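Local coordinates for protein histidine acid phosphatase (PDB 4ARU) that belongs to branch 2 of the histidine phosphatase superfamily, a histidine acid phosphatase with a mixed beta sheet flanked by helices, at residues R32-P40 / L172-Q182; I154-L165 / F191-L199. One frame throughout, in Å; residues are numbered along the deposited sequence. Where two conformers were deposited one is given.

Contact 1: residues R32-P40 / L172-Q182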
# COMPACT_ATOMS: atom_id res chain seq x y z
N ARG A 32 6.87 -23.11 -5.71
CA ARG A 32 7.74 -24.15 -5.20
C ARG A 32 8.69 -24.63 -6.27
O ARG A 32 9.89 -24.68 -6.03
CB ARG A 32 6.92 -25.27 -4.59
CG ARG A 32 6.03 -24.75 -3.47
CD ARG A 32 5.69 -25.89 -2.52
NE ARG A 32 4.76 -25.49 -1.48
CZ ARG A 32 5.11 -25.04 -0.28
NH1 ARG A 32 6.39 -24.93 0.06
NH2 ARG A 32 4.18 -24.67 0.58
N ASP A 33 8.16 -24.87 -7.48
CA ASP A 33 8.90 -25.55 -8.54
C ASP A 33 10.03 -24.72 -9.13
O ASP A 33 10.90 -25.31 -9.73
CB ASP A 33 7.95 -26.03 -9.64
CG ASP A 33 7.06 -27.20 -9.21
OD1 ASP A 33 7.32 -27.80 -8.13
OD2 ASP A 33 6.16 -27.61 -10.01
N VAL A 34 10.00 -23.40 -9.00
CA VAL A 34 11.03 -22.56 -9.69
C VAL A 34 12.32 -22.45 -8.89
O VAL A 34 13.27 -21.74 -9.30
CB VAL A 34 10.50 -21.15 -10.05
CG1 VAL A 34 9.43 -21.22 -11.12
CG2 VAL A 34 10.00 -20.42 -8.84
N THR A 35 12.40 -23.15 -7.78
CA THR A 35 13.63 -23.25 -7.00
C THR A 35 13.85 -24.66 -6.48
O THR A 35 12.90 -25.30 -6.08
CB THR A 35 13.66 -22.27 -5.82
OG1 THR A 35 14.87 -22.42 -5.09
CG2 THR A 35 12.52 -22.50 -4.83
N PRO A 36 15.09 -25.16 -6.49
CA PRO A 36 15.37 -26.43 -5.81
C PRO A 36 15.33 -26.31 -4.29
O PRO A 36 15.35 -27.35 -3.58
CB PRO A 36 16.80 -26.74 -6.24
CG PRO A 36 17.40 -25.38 -6.46
CD PRO A 36 16.31 -24.60 -7.11
N HIS A 37 15.34 -25.08 -3.79
CA HIS A 37 15.41 -24.88 -2.34
C HIS A 37 14.04 -24.97 -1.75
O HIS A 37 13.07 -24.98 -2.48
CB HIS A 37 16.00 -23.53 -2.03
CG HIS A 37 17.30 -23.30 -2.69
ND1 HIS A 37 18.32 -24.23 -2.64
CD2 HIS A 37 17.75 -22.30 -3.46
CE1 HIS A 37 19.36 -23.78 -3.32
NE2 HIS A 37 19.04 -22.62 -3.83
N GLN A 38 13.96 -25.13 -0.44
CA GLN A 38 12.66 -25.23 0.22
C GLN A 38 12.31 -23.88 0.81
O GLN A 38 13.13 -23.29 1.52
CB GLN A 38 12.70 -26.27 1.33
CG GLN A 38 13.20 -27.62 0.85
CD GLN A 38 12.60 -28.09 -0.49
OE1 GLN A 38 13.33 -28.33 -1.48
NE2 GLN A 38 11.28 -28.24 -0.52
N TRP A 39 11.10 -23.41 0.53
CA TRP A 39 10.63 -22.21 1.13
C TRP A 39 10.48 -22.36 2.67
O TRP A 39 9.98 -23.37 3.13
CB TRP A 39 9.30 -21.78 0.50
CG TRP A 39 9.44 -21.30 -0.92
CD1 TRP A 39 9.25 -22.05 -2.06
CD2 TRP A 39 9.72 -19.97 -1.34
NE1 TRP A 39 9.42 -21.24 -3.16
CE2 TRP A 39 9.74 -19.97 -2.75
CE3 TRP A 39 10.01 -18.79 -0.66
CZ2 TRP A 39 9.99 -18.82 -3.48
CZ3 TRP A 39 10.28 -17.66 -1.38
CH2 TRP A 39 10.24 -17.66 -2.79
N PRO A 40 10.89 -21.34 3.41
CA PRO A 40 10.86 -21.47 4.87
C PRO A 40 9.41 -21.43 5.40
O PRO A 40 8.55 -20.76 4.82
CB PRO A 40 11.70 -20.27 5.34
CG PRO A 40 11.67 -19.31 4.23
CD PRO A 40 11.71 -20.18 3.00
N LEU A 172 17.05 -17.74 -6.97
CA LEU A 172 16.29 -18.98 -6.92
C LEU A 172 17.12 -20.21 -7.22
O LEU A 172 16.70 -21.31 -6.87
CB LEU A 172 15.15 -18.93 -7.97
CG LEU A 172 14.10 -17.88 -7.70
CD1 LEU A 172 13.22 -17.83 -8.93
CD2 LEU A 172 13.28 -18.18 -6.45
N ASP A 173 18.28 -20.09 -7.88
CA ASP A 173 18.89 -21.25 -8.55
C ASP A 173 17.92 -21.93 -9.49
O ASP A 173 17.84 -23.16 -9.60
CB ASP A 173 19.49 -22.22 -7.53
CG ASP A 173 20.71 -21.63 -6.84
OD1 ASP A 173 21.72 -21.49 -7.55
OD2 ASP A 173 20.71 -21.29 -5.62
N PHE A 174 17.19 -21.08 -10.23
CA PHE A 174 16.17 -21.54 -11.17
C PHE A 174 16.65 -22.64 -12.12
O PHE A 174 15.92 -23.60 -12.38
CB PHE A 174 15.56 -20.33 -11.92
CG PHE A 174 14.58 -20.72 -13.03
CD1 PHE A 174 13.29 -21.15 -12.73
CD2 PHE A 174 14.94 -20.62 -14.35
CE1 PHE A 174 12.41 -21.49 -13.74
CE2 PHE A 174 14.06 -20.95 -15.36
CZ PHE A 174 12.80 -21.37 -15.05
N PRO A 175 17.85 -22.51 -12.69
CA PRO A 175 18.25 -23.52 -13.68
C PRO A 175 18.34 -24.95 -13.10
O PRO A 175 18.25 -25.93 -13.86
CB PRO A 175 19.63 -23.03 -14.14
CG PRO A 175 19.60 -21.55 -13.91
CD PRO A 175 18.80 -21.37 -12.67
N LYS A 176 18.51 -25.04 -11.78
CA LYS A 176 18.56 -26.33 -11.10
C LYS A 176 17.23 -26.76 -10.50
O LYS A 176 17.19 -27.76 -9.77
CB LYS A 176 19.59 -26.30 -9.98
CG LYS A 176 21.01 -26.05 -10.45
CD LYS A 176 21.79 -25.52 -9.26
CE LYS A 176 23.30 -25.45 -9.46
NZ LYS A 176 23.85 -24.66 -8.31
N SER A 177 16.16 -26.06 -10.86
CA SER A 177 14.86 -26.22 -10.21
C SER A 177 14.07 -27.34 -10.88
O SER A 177 14.32 -27.70 -12.04
CB SER A 177 14.08 -24.94 -10.28
OG SER A 177 13.62 -24.71 -11.60
N PRO A 178 13.08 -27.89 -10.15
CA PRO A 178 12.21 -28.88 -10.79
C PRO A 178 11.50 -28.33 -12.02
O PRO A 178 11.28 -29.05 -12.99
CB PRO A 178 11.19 -29.21 -9.69
CG PRO A 178 11.95 -28.98 -8.43
CD PRO A 178 12.79 -27.74 -8.72
N TYR A 179 11.18 -27.05 -11.99
CA TYR A 179 10.59 -26.42 -13.16
C TYR A 179 11.40 -26.67 -14.41
O TYR A 179 10.86 -27.05 -15.44
CB TYR A 179 10.45 -24.90 -12.95
CG TYR A 179 9.63 -24.21 -14.01
CD1 TYR A 179 10.18 -23.85 -15.25
CD2 TYR A 179 8.29 -23.93 -13.77
CE1 TYR A 179 9.40 -23.22 -16.20
CE2 TYR A 179 7.51 -23.31 -14.70
CZ TYR A 179 8.06 -22.97 -15.90
OH TYR A 179 7.23 -22.34 -16.79
N CYS A 180 12.72 -26.53 -14.31
CA CYS A 180 13.61 -26.73 -15.46
C CYS A 180 13.85 -28.20 -15.73
O CYS A 180 14.14 -28.56 -16.86
CB CYS A 180 14.94 -26.02 -15.22
SG CYS A 180 14.77 -24.23 -15.37
N GLN A 181 13.71 -29.05 -14.73
CA GLN A 181 13.71 -30.52 -14.96
C GLN A 181 12.44 -31.00 -15.69
O GLN A 181 12.47 -32.08 -16.27
CB GLN A 181 13.86 -31.28 -13.64
CG GLN A 181 15.10 -30.89 -12.82
CD GLN A 181 15.16 -31.49 -11.39
OE1 GLN A 181 14.14 -31.63 -10.67
NE2 GLN A 181 16.37 -31.80 -10.95
N GLN A 182 11.34 -30.22 -15.66
CA GLN A 182 10.05 -30.56 -16.30
C GLN A 182 9.76 -29.77 -17.59
O GLN A 182 8.99 -30.23 -18.45
CB GLN A 182 8.89 -30.29 -15.35
CG GLN A 182 8.96 -30.97 -14.00
CD GLN A 182 7.74 -30.65 -13.14
OE1 GLN A 182 7.83 -29.93 -12.14
NE2 GLN A 182 6.59 -31.18 -13.55
O HOH W 1 8.11 -30.71 -8.81

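Contact 2: residues I154-L165 / F191-L199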
# COMPACT_ATOMS: atom_id res chain seq x y z
N ILE A 154 2.57 -5.65 -23.90
CA ILE A 154 2.89 -6.34 -22.66
C ILE A 154 3.63 -7.63 -22.89
O ILE A 154 4.45 -8.02 -22.06
CB ILE A 154 1.64 -6.63 -21.77
CG1 ILE A 154 1.15 -5.34 -21.16
CG2 ILE A 154 1.97 -7.59 -20.64
CD1 ILE A 154 2.24 -4.51 -20.55
N GLU A 155 3.39 -8.28 -24.04
CA GLU A 155 4.07 -9.54 -24.39
C GLU A 155 5.60 -9.38 -24.44
O GLU A 155 6.34 -10.36 -24.37
CB GLU A 155 3.56 -10.07 -25.73
CG GLU A 155 2.12 -10.66 -25.73
CD GLU A 155 0.98 -9.63 -25.59
OE1 GLU A 155 1.22 -8.39 -25.66
OE2 GLU A 155 -0.18 -10.07 -25.40
N THR A 156 6.04 -8.12 -24.55
CA THR A 156 7.48 -7.81 -24.64
C THR A 156 8.09 -7.32 -23.33
O THR A 156 9.25 -6.94 -23.28
CB THR A 156 7.77 -6.78 -25.78
OG1 THR A 156 7.32 -5.47 -25.42
CG2 THR A 156 7.16 -7.19 -27.09
N LEU A 157 7.30 -7.31 -22.27
CA LEU A 157 7.73 -6.66 -21.01
C LEU A 157 9.01 -7.25 -20.43
O LEU A 157 9.80 -6.51 -19.83
CB LEU A 157 6.62 -6.76 -19.98
CG LEU A 157 6.80 -5.92 -18.72
CD1 LEU A 157 6.70 -4.44 -19.02
CD2 LEU A 157 5.82 -6.30 -17.64
N ASN A 158 9.24 -8.56 -20.56
CA ASN A 158 10.43 -9.12 -19.93
C ASN A 158 11.70 -8.46 -20.48
O ASN A 158 12.73 -8.45 -19.79
CB ASN A 158 10.59 -10.63 -20.18
CG ASN A 158 9.53 -11.47 -19.49
OD1 ASN A 158 8.64 -10.95 -18.80
ND2 ASN A 158 9.67 -12.79 -19.64
N GLN A 159 11.67 -8.01 -21.72
CA GLN A 159 12.85 -7.42 -22.34
C GLN A 159 13.31 -6.13 -21.67
O GLN A 159 14.47 -5.72 -21.90
CB GLN A 159 12.63 -7.24 -23.83
CG GLN A 159 12.43 -8.56 -24.59
CD GLN A 159 13.34 -9.71 -24.13
OE1 GLN A 159 12.85 -10.77 -23.66
NE2 GLN A 159 14.65 -9.52 -24.21
N ARG A 160 12.42 -5.51 -20.91
CA ARG A 160 12.72 -4.29 -20.18
C ARG A 160 13.50 -4.58 -18.91
O ARG A 160 14.13 -3.69 -18.32
CB ARG A 160 11.41 -3.55 -19.83
CG ARG A 160 11.56 -2.29 -19.00
CD ARG A 160 10.25 -1.57 -18.92
NE ARG A 160 9.84 -1.03 -20.21
CZ ARG A 160 8.65 -0.51 -20.45
NH1 ARG A 160 7.69 -0.53 -19.50
NH2 ARG A 160 8.42 0.02 -21.67
N TYR A 161 13.45 -5.82 -18.44
CA TYR A 161 13.96 -6.19 -17.12
C TYR A 161 14.93 -7.36 -17.15
O TYR A 161 14.94 -8.19 -16.22
CB TYR A 161 12.79 -6.49 -16.17
CG TYR A 161 11.90 -5.31 -15.98
CD1 TYR A 161 12.30 -4.22 -15.25
CD2 TYR A 161 10.66 -5.28 -16.57
CE1 TYR A 161 11.46 -3.11 -15.09
CE2 TYR A 161 9.82 -4.18 -16.45
CZ TYR A 161 10.22 -3.10 -15.71
OH TYR A 161 9.46 -1.95 -15.60
N GLN A 162 15.79 -7.43 -18.15
CA GLN A 162 16.67 -8.56 -18.30
C GLN A 162 17.60 -8.76 -17.11
O GLN A 162 17.70 -9.89 -16.60
CB GLN A 162 17.40 -8.47 -19.63
CG GLN A 162 16.45 -8.77 -20.80
CD GLN A 162 15.78 -10.19 -20.71
OE1 GLN A 162 14.60 -10.35 -20.38
NE2 GLN A 162 16.58 -11.21 -21.02
N ALA A 163 18.24 -7.72 -16.62
CA ALA A 163 19.15 -7.88 -15.47
C ALA A 163 18.46 -8.34 -14.19
O ALA A 163 18.93 -9.22 -13.47
CB ALA A 163 19.91 -6.59 -15.23
N SER A 164 17.32 -7.75 -13.89
CA SER A 164 16.55 -8.08 -12.70
C SER A 164 16.02 -9.51 -12.76
O SER A 164 16.07 -10.26 -11.76
CB SER A 164 15.42 -7.09 -12.53
OG SER A 164 15.91 -5.79 -12.23
N LEU A 165 15.55 -9.91 -13.94
CA LEU A 165 15.06 -11.29 -14.09
C LEU A 165 16.21 -12.29 -13.97
O LEU A 165 16.09 -13.37 -13.37
CB LEU A 165 14.30 -11.45 -15.40
CG LEU A 165 12.95 -10.76 -15.51
CD1 LEU A 165 12.30 -10.89 -16.88
CD2 LEU A 165 12.02 -11.32 -14.45
N PHE A 191 14.92 -18.14 -17.28
CA PHE A 191 13.75 -17.69 -16.54
C PHE A 191 12.89 -16.80 -17.39
O PHE A 191 11.68 -17.00 -17.51
CB PHE A 191 14.21 -17.00 -15.25
CG PHE A 191 13.10 -16.64 -14.28
CD1 PHE A 191 12.52 -17.61 -13.49
CD2 PHE A 191 12.73 -15.32 -14.06
CE1 PHE A 191 11.55 -17.28 -12.56
CE2 PHE A 191 11.75 -15.00 -13.13
CZ PHE A 191 11.16 -15.97 -12.39
N SER A 192 13.50 -15.80 -18.03
CA SER A 192 12.76 -14.87 -18.89
C SER A 192 12.14 -15.56 -20.13
O SER A 192 10.97 -15.34 -20.43
CB SER A 192 13.66 -13.72 -19.32
OG SER A 192 12.96 -12.84 -20.24
N GLN A 193 12.91 -16.38 -20.83
CA GLN A 193 12.47 -17.04 -22.05
C GLN A 193 11.34 -18.02 -21.74
O GLN A 193 10.40 -18.16 -22.52
CB GLN A 193 13.65 -17.80 -22.67
CG GLN A 193 13.41 -18.34 -24.08
CD GLN A 193 12.51 -19.56 -24.12
OE1 GLN A 193 12.54 -20.38 -23.22
NE2 GLN A 193 11.70 -19.68 -25.18
N ALA A 194 11.48 -18.72 -20.62
CA ALA A 194 10.50 -19.73 -20.22
C ALA A 194 9.12 -19.15 -19.90
O ALA A 194 8.12 -19.87 -20.01
CB ALA A 194 11.02 -20.53 -19.04
N MET A 195 9.09 -17.89 -19.45
CA MET A 195 7.89 -17.27 -18.90
C MET A 195 7.68 -15.88 -19.48
O MET A 195 7.79 -14.89 -18.78
CB MET A 195 7.94 -17.20 -17.38
CG MET A 195 7.91 -18.59 -16.78
SD MET A 195 7.98 -18.53 -14.96
CE MET A 195 9.53 -19.37 -14.69
N PRO A 196 7.31 -15.83 -20.76
CA PRO A 196 6.96 -14.53 -21.34
C PRO A 196 5.83 -13.83 -20.62
O PRO A 196 4.93 -14.48 -20.06
CB PRO A 196 6.59 -14.88 -22.78
CG PRO A 196 6.12 -16.28 -22.69
CD PRO A 196 7.04 -16.93 -21.69
N SER A 197 5.87 -12.50 -20.54
CA SER A 197 4.78 -11.75 -19.94
C SER A 197 3.50 -11.83 -20.79
O SER A 197 3.56 -11.84 -22.03
CB SER A 197 5.16 -10.26 -19.74
OG SER A 197 6.09 -10.07 -18.72
N ARG A 198 2.35 -11.89 -20.12
CA ARG A 198 1.10 -11.62 -20.78
C ARG A 198 0.08 -11.17 -19.76
O ARG A 198 0.20 -11.45 -18.56
CB ARG A 198 0.56 -12.80 -21.60
CG ARG A 198 -0.12 -13.82 -20.76
CD ARG A 198 -0.54 -15.02 -21.53
NE ARG A 198 -1.17 -16.00 -20.63
CZ ARG A 198 -2.48 -16.06 -20.37
NH1 ARG A 198 -3.35 -15.24 -20.90
NH2 ARG A 198 -2.93 -16.99 -19.54
N LEU A 199 -0.92 -10.46 -20.20
CA LEU A 199 -1.98 -10.02 -19.36
C LEU A 199 -3.15 -11.01 -19.51
O LEU A 199 -3.64 -11.26 -20.60
CB LEU A 199 -2.40 -8.59 -19.77
CG LEU A 199 -3.43 -7.87 -18.91
CD1 LEU A 199 -2.89 -7.70 -17.54
CD2 LEU A 199 -3.80 -6.52 -19.49
O HOH W 2 7.80 -10.79 -22.06
O HOH W 3 -1.31 -9.95 -22.97
O HOH W 4 13.55 -13.57 -22.81

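Contact 1: residues R32-P40 / L172-Q182
A Schellman motif ending helix 162-172 and the ST turn of Thr-35 meet in this contact, where Thr-35 OG1 gives its hydrogen bond to Leu-172 O at 2.8 Å. The hydroxyl lies in the carbonyl plane, on a lone pair. It stands anti to its own nitrogen (chi1 179°), and in that position it also accepts from His-37 N, closing the ST turn; the imidazole of His-37 lies beside the next residue of the other segment. There His-37 NE2 donates to Asp-173 OD2 over 2.8 Å, nearly straight at 170°. The oxygen sits at the ring edge and is met on its anti side, while ring and carboxylate planes stand almost perpendicular. Pro-36 CG lies over one face of the same imidazole, and its ring also packs against Asp-173 CB.

Asp-173, with positive phi, is the C-prime residue of that Schellman motif, so the histidine bonds the side chain of the residue that ends the helix. Past a short 3-10 turn the chain enters helix 178-182. Its N-cap, Ser-177, bonds through OG to Phe-174 O and accepts weakly from Cys-180 N. Tyr-179 N, in the first turn, donates to Asp-33 O at 2.9 Å, tilted from the carbonyl plane. Between these polar points Val-34 fills the interior: CB lies 3.9 Å from Phe-174 CD1, CG1 4.0 Å from Tyr-179 CD2 and CG2 4.1 Å from Leu-172 CD1. Val-34 O, buried without a hydrogen-bonding partner, faces the Phe-174 ring edge and receives a CA-H...O contact from Phe-174 CA at 3.5 Å. Farther out, Asp-33 OD1 takes bonds from Gln-29 and a water that also donates, weakly, to Gln-182 OE1.

Contact 2: residues I154-L165 / F191-L199
Phe-191 opens the second segment by presenting its ring edge to Leu-165, whose CD2 lies in the ring plane 3.9 Å from Phe-191 CE2; the two side chains cross at about a right angle. One residue on, Ser-192 turns its hydroxyl toward Asn-158, with OG anti to the backbone nitrogen (chi1 177°). This oxygen takes a weak bond from Asn-158 ND2, and a water links it to Gln-159 OE1. Ser-192 O receives a second weak bond from the same amide nitrogen, 3.0 Å from ND2. Where helix 191-194 gives out, Met-195 O accepts the straightest of the three bonds given by Asn-158 ND2, at 2.9 Å with 164° at the hydrogen. The carbonyl oxygen lies in the amide plane, although the nitrogen stands well above the plane of the carbonyl.

After Pro-196, Ser-197 answers from the other end of the amide: its OG donates to Asn-158 OD1 at 2.7 Å, tilted from the carbonyl plane. Both ends of the buried amide are thus held, which fixes its rotation. Ser-197 N reaches a water that also binds Glu-155 O and Asn-158 N, and Ser-197 O accepts a nearly linear CA-H contact from Glu-155 CA at 3.3 Å. In one of two conformers, Ile-154 CG2 packs beside Arg-198 CA, 4.1 Å away. The arrangement is an asparagine side chain bonding backbone carbonyls at the C-terminal end of helix 191-194, where the chain turns into the strand that pairs antiparallel with 208-211.

How the contacts relate
Both contacts draw on helix 162-172: contact 2 holds its first turn and the segment before it, contact 1 its C-terminal end. Their segments alternate along the chain, and they touch where Phe-174 meets Phe-191 edge to face and where Met-195 packs on Val-34 and Phe-174. The centre of contact 1 lies about 29 Å from the centre of the chain, that of contact 2 about 24 Å. Contact 1 is only partly buried, its hydrogen bonds spread over several residues, among them a histidine-carboxylate pair, round a small apolar centre. Contact 2 is mostly buried, its direct hydrogen bonds converging on one neutral amide. Helix 213-229 borders both contacts; helix 243-262 packs on contact 2.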